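Local coordinates for genome polyprotein (Rhinovirus C, PDB 6KU8), which is the 3C cysteine protease that probably cleaves the viral polyprotein into its mature proteins, here with the inhibitor rupintrivir bound, at residues N29-C37 against F86-P94. Numbering follows the deposited sequence.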
ATOM      1  N   ASN A  29       7.348  -0.596   1.417  1.00 19.01           N
ATOM      2  CA  ASN A  29       6.620  -0.249   2.629  1.00 16.94           C
ATOM      3  C   ASN A  29       5.488  -1.247   2.825  1.00 21.73           C
ATOM      4  O   ASN A  29       4.751  -1.547   1.882  1.00 19.03           O
ATOM      5  CB  ASN A  29       6.054   1.170   2.580  1.00 13.88           C
ATOM      6  CG  ASN A  29       5.327   1.534   3.852  1.00 17.47           C
ATOM      7  OD1 ASN A  29       5.904   1.518   4.932  1.00 22.53           O
ATOM      8  ND2 ASN A  29       4.050   1.867   3.731  1.00 18.18           N
ATOM      9  N   MET A  30       5.359  -1.751   4.050  1.00 18.64           N
ATOM     10  CA  MET A  30       4.281  -2.638   4.447  1.00 19.22           C
ATOM     11  C   MET A  30       3.361  -1.897   5.407  1.00 19.40           C
ATOM     12  O   MET A  30       3.827  -1.300   6.388  1.00 20.00           O
ATOM     13  CB  MET A  30       4.831  -3.907   5.108  1.00 17.37           C
ATOM     14  CG  MET A  30       3.741  -4.944   5.480  1.00 19.83           C
ATOM     15  SD  MET A  30       4.344  -6.226   6.630  1.00 24.08           S
ATOM     16  CE  MET A  30       4.115  -5.378   8.201  1.00 18.04           C
ATOM     17  N   LEU A  31       2.061  -1.927   5.126  1.00 18.79           N
ATOM     18  CA  LEU A  31       1.068  -1.201   5.915  1.00 19.41           C
ATOM     19  C   LEU A  31       0.232  -2.202   6.709  1.00 21.18           C
ATOM     20  O   LEU A  31      -0.567  -2.946   6.136  1.00 20.71           O
ATOM     21  CB  LEU A  31       0.175  -0.348   5.016  1.00 18.58           C
ATOM     22  CG  LEU A  31      -1.085   0.194   5.699  1.00 22.70           C
ATOM     23  CD1 LEU A  31      -0.706   1.188   6.785  1.00 18.73           C
ATOM     24  CD2 LEU A  31      -2.005   0.837   4.661  1.00 20.66           C
ATOM     25  N   GLY A  32       0.396  -2.208   8.030  1.00 22.96           N
ATOM     26  CA  GLY A  32      -0.495  -2.995   8.864  1.00 22.67           C
ATOM     27  C   GLY A  32      -1.888  -2.390   8.884  1.00 22.39           C
ATOM     28  O   GLY A  32      -2.060  -1.167   8.906  1.00 21.76           O
ATOM     29  N   ILE A  33      -2.899  -3.260   8.864  1.00 20.51           N
ATOM     30  CA  ILE A  33      -4.297  -2.845   8.782  1.00 18.27           C
ATOM     31  C   ILE A  33      -5.026  -3.097  10.099  1.00 23.90           C
ATOM     32  O   ILE A  33      -5.735  -2.224  10.612  1.00 21.86           O
ATOM     33  CB  ILE A  33      -5.020  -3.553   7.612  1.00 17.82           C
ATOM     34  CG1 ILE A  33      -4.294  -3.351   6.271  1.00 19.43           C
ATOM     35  CG2 ILE A  33      -6.484  -3.096   7.529  1.00 20.25           C
ATOM     36  CD1 ILE A  33      -4.417  -1.985   5.697  1.00 19.81           C
ATOM     37  N   HIS A  34      -4.873  -4.296  10.653  1.00 19.78           N
ATOM     38  CA  HIS A  34      -5.566  -4.721  11.868  1.00 21.43           C
ATOM     39  C   HIS A  34      -5.042  -6.092  12.237  1.00 24.98           C
ATOM     40  O   HIS A  34      -4.599  -6.847  11.362  1.00 23.60           O
ATOM     41  CB  HIS A  34      -7.088  -4.783  11.671  1.00 22.75           C
ATOM     42  CG  HIS A  34      -7.534  -5.937  10.821  1.00 23.25           C
ATOM     43  ND1 HIS A  34      -7.989  -7.126  11.353  1.00 25.36           N
ATOM     44  CD2 HIS A  34      -7.571  -6.090   9.475  1.00 21.17           C
ATOM     45  CE1 HIS A  34      -8.303  -7.954  10.373  1.00 23.12           C
ATOM     46  NE2 HIS A  34      -8.052  -7.353   9.222  1.00 23.78           N
ATOM     47  N   ASP A  35      -5.101  -6.406  13.536  1.00 27.93           N
ATOM     48  CA  ASP A  35      -4.685  -7.705  14.063  1.00 24.35           C
ATOM     49  C   ASP A  35      -3.312  -8.052  13.479  1.00 23.61           C
ATOM     50  O   ASP A  35      -2.369  -7.258  13.613  1.00 22.34           O
ATOM     51  CB  ASP A  35      -5.797  -8.694  13.794  1.00 24.97           C
ATOM     52  CG  ASP A  35      -7.070  -8.324  14.523  1.00 28.13           C
ATOM     53  OD1 ASP A  35      -7.117  -8.573  15.743  1.00 28.08           O
ATOM     54  OD2 ASP A  35      -7.999  -7.762  13.894  1.00 25.76           O
ATOM     55  N   ASN A  36      -3.141  -9.209  12.850  1.00 20.28           N
ATOM     56  CA  ASN A  36      -1.871  -9.592  12.246  1.00 23.07           C
ATOM     57  C   ASN A  36      -1.911  -9.486  10.727  1.00 19.45           C
ATOM     58  O   ASN A  36      -1.141 -10.164  10.047  1.00 23.62           O
ATOM     59  CB  ASN A  36      -1.501 -11.012  12.676  1.00 22.01           C
ATOM     60  CG  ASN A  36      -2.542 -12.033  12.252  1.00 26.06           C
ATOM     61  OD1 ASN A  36      -3.736 -11.736  12.196  1.00 27.70           O
ATOM     62  ND2 ASN A  36      -2.090 -13.240  11.918  1.00 23.66           N
ATOM     63  N   CYS A  37      -2.808  -8.663  10.181  1.00 22.17           N
ATOM     64  CA  CYS A  37      -3.027  -8.583   8.740  1.00 22.01           C
ATOM     65  C   CYS A  37      -2.423  -7.294   8.189  1.00 21.38           C
ATOM     66  O   CYS A  37      -2.793  -6.199   8.627  1.00 21.01           O
ATOM     67  CB  CYS A  37      -4.517  -8.645   8.408  1.00 26.20           C
ATOM     68  SG  CYS A  37      -4.860  -8.501   6.634  1.00 26.77           S
ATOM     69  N   PHE A  86      -1.644  -4.908  14.930  1.00 26.27           N
ATOM     70  CA  PHE A  86      -1.661  -3.590  14.327  1.00 26.90           C
ATOM     71  C   PHE A  86      -2.795  -2.762  14.927  1.00 23.21           C
ATOM     72  O   PHE A  86      -3.850  -3.289  15.295  1.00 23.26           O
ATOM     73  CB  PHE A  86      -1.815  -3.714  12.806  1.00 21.25           C
ATOM     74  CG  PHE A  86      -0.669  -4.456  12.137  1.00 24.53           C
ATOM     75  CD1 PHE A  86       0.639  -4.006  12.266  1.00 21.82           C
ATOM     76  CD2 PHE A  86      -0.908  -5.597  11.388  1.00 20.54           C
ATOM     77  CE1 PHE A  86       1.700  -4.685  11.660  1.00 24.38           C
ATOM     78  CE2 PHE A  86       0.137  -6.286  10.780  1.00 21.73           C
ATOM     79  CZ  PHE A  86       1.447  -5.832  10.913  1.00 20.72           C
ATOM     80  N   ARG A  87      -2.557  -1.465  15.060  1.00 21.79           N
ATOM     81  CA  ARG A  87      -3.650  -0.535  15.297  1.00 24.60           C
ATOM     82  C   ARG A  87      -4.680  -0.672  14.184  1.00 24.18           C
ATOM     83  O   ARG A  87      -4.343  -0.605  12.998  1.00 23.70           O
ATOM     84  CB  ARG A  87      -3.103   0.885  15.360  1.00 28.62           C
ATOM     85  CG  ARG A  87      -4.141   1.971  15.507  1.00 35.48           C
ATOM     86  CD  ARG A  87      -3.427   3.303  15.534  1.00 40.17           C
ATOM     87  NE  ARG A  87      -4.209   4.382  14.932  1.00 54.95           N
ATOM     88  CZ  ARG A  87      -3.680   5.375  14.218  1.00 53.60           C
ATOM     89  NH1 ARG A  87      -4.468   6.320  13.724  1.00 47.71           N
ATOM     90  NH2 ARG A  87      -2.364   5.416  13.983  1.00 41.36           N
ATOM     91  N   ASP A  88      -5.933  -0.897  14.568  1.00 21.30           N
ATOM     92  CA  ASP A  88      -6.983  -1.135  13.584  1.00 24.42           C
ATOM     93  C   ASP A  88      -7.326   0.171  12.884  1.00 23.29           C
ATOM     94  O   ASP A  88      -8.005   1.022  13.454  1.00 24.37           O
ATOM     95  CB  ASP A  88      -8.222  -1.724  14.253  1.00 28.25           C
ATOM     96  CG  ASP A  88      -9.295  -2.091  13.252  1.00 25.75           C
ATOM     97  OD1 ASP A  88      -9.109  -1.840  12.039  1.00 24.19           O
ATOM     98  OD2 ASP A  88     -10.339  -2.625  13.678  1.00 28.65           O
ATOM     99  N   ILE A  89      -6.897   0.328  11.632  1.00 22.60           N
ATOM    100  CA  ILE A  89      -7.134   1.574  10.904  1.00 21.68           C
ATOM    101  C   ILE A  89      -8.284   1.447   9.906  1.00 21.74           C
ATOM    102  O   ILE A  89      -8.487   2.345   9.079  1.00 22.38           O
ATOM    103  CB  ILE A  89      -5.845   2.039  10.216  1.00 23.45           C
ATOM    104  CG1 ILE A  89      -5.325   0.904   9.317  1.00 20.39           C
ATOM    105  CG2 ILE A  89      -4.831   2.417  11.277  1.00 22.28           C
ATOM    106  CD1 ILE A  89      -4.453   1.332   8.144  1.00 27.42           C
ATOM    107  N   ARG A  90      -9.067   0.369   9.989  1.00 19.07           N
ATOM    108  CA  ARG A  90     -10.091   0.108   8.977  1.00 21.90           C
ATOM    109  C   ARG A  90     -11.130   1.223   8.894  1.00 21.41           C
ATOM    110  O   ARG A  90     -11.700   1.458   7.825  1.00 22.14           O
ATOM    111  CB  ARG A  90     -10.773  -1.230   9.263  1.00 21.04           C
ATOM    112  CG  ARG A  90      -9.967  -2.439   8.791  1.00 21.14           C
ATOM    113  CD  ARG A  90     -10.632  -3.752   9.212  1.00 22.22           C
ATOM    114  NE  ARG A  90     -10.587  -3.948  10.664  1.00 23.10           N
ATOM    115  CZ  ARG A  90     -10.899  -5.091  11.265  1.00 22.44           C
ATOM    116  NH1 ARG A  90     -11.270  -6.139  10.535  1.00 24.60           N
ATOM    117  NH2 ARG A  90     -10.833  -5.194  12.582  1.00 23.34           N
ATOM    118  N   ARG A  91     -11.389   1.925   9.999  1.00 23.29           N
ATOM    119  CA  ARG A  91     -12.421   2.960   9.984  1.00 28.36           C
ATOM    120  C   ARG A  91     -12.030   4.170   9.130  1.00 27.24           C
ATOM    121  O   ARG A  91     -12.900   4.990   8.797  1.00 23.49           O
ATOM    122  CB  ARG A  91     -12.736   3.387  11.426  1.00 27.89           C
ATOM    123  CG  ARG A  91     -12.191   4.745  11.812  1.00 33.93           C
ATOM    124  CD  ARG A  91     -12.251   4.999  13.332  1.00 42.84           C
ATOM    125  NE  ARG A  91     -11.012   4.597  13.994  1.00 47.71           N
ATOM    126  CZ  ARG A  91     -10.814   4.624  15.307  1.00 52.48           C
ATOM    127  NH1 ARG A  91     -11.780   5.035  16.118  1.00 68.04           N
ATOM    128  NH2 ARG A  91      -9.652   4.230  15.813  1.00 51.78           N
ATOM    129  N   PHE A  92     -10.750   4.306   8.776  1.00 21.68           N
ATOM    130  CA  PHE A  92     -10.276   5.387   7.914  1.00 23.22           C
ATOM    131  C   PHE A  92     -10.158   4.963   6.461  1.00 19.24           C
ATOM    132  O   PHE A  92      -9.857   5.803   5.604  1.00 20.02           O
ATOM    133  CB  PHE A  92      -8.913   5.902   8.399  1.00 19.82           C
ATOM    134  CG  PHE A  92      -8.855   6.173   9.873  1.00 22.20           C
ATOM    135  CD1 PHE A  92      -9.665   7.135  10.449  1.00 25.96           C
ATOM    136  CD2 PHE A  92      -7.974   5.467  10.683  1.00 23.50           C
ATOM    137  CE1 PHE A  92      -9.604   7.389  11.810  1.00 28.92           C
ATOM    138  CE2 PHE A  92      -7.903   5.714  12.035  1.00 26.37           C
ATOM    139  CZ  PHE A  92      -8.715   6.675  12.606  1.00 29.07           C
ATOM    140  N   ILE A  93     -10.387   3.687   6.154  1.00 18.78           N
ATOM    141  CA  ILE A  93     -10.293   3.159   4.816  1.00 22.00           C
ATOM    142  C   ILE A  93     -11.639   3.347   4.124  1.00 23.65           C
ATOM    143  O   ILE A  93     -12.666   2.908   4.687  1.00 25.66           O
ATOM    144  CB  ILE A  93      -9.870   1.681   4.819  1.00 22.50           C
ATOM    145  CG1 ILE A  93      -8.486   1.541   5.474  1.00 20.87           C
ATOM    146  CG2 ILE A  93      -9.869   1.093   3.419  1.00 20.19           C
ATOM    147  CD1 ILE A  93      -7.905   0.127   5.417  1.00 21.60           C
ATOM    148  N   PRO A  94     -11.709   3.978   2.957  1.00 24.40           N
ATOM    149  CA  PRO A  94     -13.007   4.267   2.338  1.00 21.62           C
ATOM    150  C   PRO A  94     -13.747   2.990   1.987  1.00 24.48           C
ATOM    151  O   PRO A  94     -13.147   1.927   1.809  1.00 20.65           O
ATOM    152  CB  PRO A  94     -12.641   5.041   1.066  1.00 22.51           C
ATOM    153  CG  PRO A  94     -11.250   5.566   1.321  1.00 25.14           C
ATOM    154  CD  PRO A  94     -10.591   4.480   2.135  1.00 22.91           C
TER
HETATM  155  O   HOH W   1      -6.183  -4.399  15.256  1.00 23.78           O
HETATM  156  O   HOH W   2     -10.484  -7.111  15.385  1.00 35.31           O
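Arg90 lays its guanidinium flat on the imidazole of His34, the two planes only 6° apart and their centres 3.6 Å from each other. Followed outward from CB, Arg90 CG first meets Ile33 CG2, at 3.8 Å; CD then passes beside His34 CD2, and a bend at chi3 (-68°) turns the end of the chain over the ring. NE and CZ lie above His34 CG, while NH1 comes over the middle of the ring and hydrogen-bonds to Phe182 O. Arg90 grips Asp88 side-on, NE on OD1 and NH2 on OD2, the latter a 2.8 Å salt bridge. Arg90 N also binds Asp88 OD1, closing an Asx turn, so that oxygen takes two donors from opposite faces of its plane. The imidazole is fixed in turn by His34 ND1 to Asp35 OD2 (2.6 Å), nearly straight and in the ring plane, on the anti lone pair of the carboxylate. A water donates to Asp35 OD2 and accepts a weak bond from Arg90 NH2. Asp35 OD2 lies 4.0 Å from Arg90 NH2, well out of the guanidinium plane, probably attracted by charge alone.

The backbones are tied by Ile89 N to Ile33 O (3.0 Å) and Phe86 N to Asp35 O (2.8 Å). The Phe86 ring is packed by a CH-pi contact from Gly32 CA, 3.5 Å above its centre, and by Met30 CE at CZ. Ile33 CD1 meets the CD1 atoms of Ile89 and Ile93.

The classic bulge of Ile33 and His34 opposite Cys37 leads into a type II' turn between strands 26-34 and 37-41 of the six-stranded barrel. Against this end of strand 26-34 lies 86-94, part of the connection from strand 75-80 to 100-107 between the two beta-barrel domains of the chymotrypsin-like 3C protease fold, with helix 8-17 packed against Phe86 and Ile89.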